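Local coordinates for protein putative Ribokinase II (Escherichia coli O6, PDB 3IQ0) that probably phosphorylates a sugar such as ribose with ATP, as a kinase of the pfkB carbohydrate kinase family, at residues Thr300-Leu303 with Met304-Glu307. Sequence-based numbering, arbitrary orientation.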
# COMPACT_ATOMS: atom_id res chain seq x y z
N THR B 300 8.67 22.85 -5.94
CA THR B 300 9.64 23.58 -5.12
C THR B 300 10.43 24.54 -6.00
O THR B 300 10.58 24.31 -7.21
CB THR B 300 10.60 22.62 -4.39
OG1 THR B 300 11.39 21.90 -5.35
CG2 THR B 300 9.82 21.64 -3.52
N SER B 301 10.94 25.62 -5.40
CA SER B 301 11.67 26.63 -6.15
C SER B 301 13.04 26.99 -5.58
O SER B 301 13.28 26.84 -4.37
CB SER B 301 10.84 27.91 -6.23
OG SER B 301 9.55 27.70 -6.75
N ARG B 302 13.91 27.47 -6.46
CA ARG B 302 15.24 27.92 -6.06
C ARG B 302 15.06 29.36 -5.62
O ARG B 302 14.11 30.03 -6.04
CB ARG B 302 16.22 27.86 -7.24
CG ARG B 302 16.57 26.45 -7.69
CD ARG B 302 17.77 26.45 -8.64
NE ARG B 302 18.97 26.99 -8.01
CZ ARG B 302 20.16 27.04 -8.59
NH1 ARG B 302 20.32 26.58 -9.82
NH2 ARG B 302 21.20 27.55 -7.94
N LEU B 303 15.97 29.86 -4.80
CA LEU B 303 15.86 31.21 -4.28
C LEU B 303 15.62 32.29 -5.33
O LEU B 303 14.69 33.07 -5.20
CB LEU B 303 17.10 31.54 -3.45
CG LEU B 303 17.04 32.88 -2.72
CD1 LEU B 303 15.86 32.88 -1.77
CD2 LEU B 303 18.34 33.13 -1.97
N MSE B 304 16.43 32.32 -6.39
CA MSE B 304 16.22 33.34 -7.40
C MSE B 304 14.98 33.14 -8.27
O MSE B 304 14.54 34.07 -8.95
CB MSE B 304 17.47 33.52 -8.26
CG MSE B 304 18.59 34.24 -7.51
SE MSE B 304 18.01 35.84 -6.51
CE MSE B 304 18.19 37.13 -7.93
N GLU B 305 14.40 31.94 -8.26
CA GLU B 305 13.18 31.75 -9.03
C GLU B 305 12.11 32.52 -8.28
O GLU B 305 11.26 33.16 -8.89
CB GLU B 305 12.82 30.26 -9.14
CG GLU B 305 13.90 29.43 -9.83
CD GLU B 305 13.53 27.97 -10.02
OE1 GLU B 305 12.97 27.36 -9.09
OE2 GLU B 305 13.82 27.42 -11.11
N ILE B 306 12.16 32.48 -6.96
CA ILE B 306 11.20 33.20 -6.13
C ILE B 306 11.42 34.71 -6.34
O ILE B 306 10.48 35.47 -6.54
CB ILE B 306 11.40 32.89 -4.63
CG1 ILE B 306 11.26 31.38 -4.37
CG2 ILE B 306 10.39 33.67 -3.79
CD1 ILE B 306 11.58 30.98 -2.94
N GLU B 307 12.68 35.10 -6.30
CA GLU B 307 13.09 36.49 -6.46
C GLU B 307 12.52 37.09 -7.76
O GLU B 307 11.91 38.16 -7.75
CB GLU B 307 14.62 36.56 -6.48
CG GLU B 307 15.21 37.94 -6.31
CD GLU B 307 14.92 38.86 -7.48
OE1 GLU B 307 15.14 38.44 -8.64
OE2 GLU B 307 14.49 40.01 -7.23
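Glu305 reaches back to Arg302, the N-cap residue of helix 303-312, and shows how a side chain in the first turn can close a helix start on itself. Its CB lies 3.4 Å from Arg302 O. With CG set anti to its own carbonyl carbon (chi1 -61°) and the chain extended beyond, the side chain runs back past the N-cap residue. CG then rests 3.8 Å from Arg302 CB, and CD passes alongside the same methylene. At the tip, OE1 takes a nearly straight hydrogen bond from Arg302 N (2.8 Å, 169° at the hydrogen), the N-H coming from above the carboxylate plane, 40° out of it. The same oxygen sits 3.3 Å from Ser301 CA.

The bond is the half of a capping box in which the third helical residue accepts from the N-cap amide; the other half is not made, because the N-cap arginine has no side-chain acceptor for the Glu305 amide. Glu305 N (2.9 Å) and Ile306 N (3.3 Å) instead both bond to Arg302 O, as backbone bonds of the helix start. Ser301 CB also meets Ile306 CG1, and both side chains touch helix 276-290, at Leu289 and Ala285 respectively. The Arg302 guanidinium takes no part in a salt bridge with Glu305: NE and OE2 stay 6.0 Å apart. The carboxylate instead serves the backbone, where its negative charge probably also complements the positive end of the helix dipole.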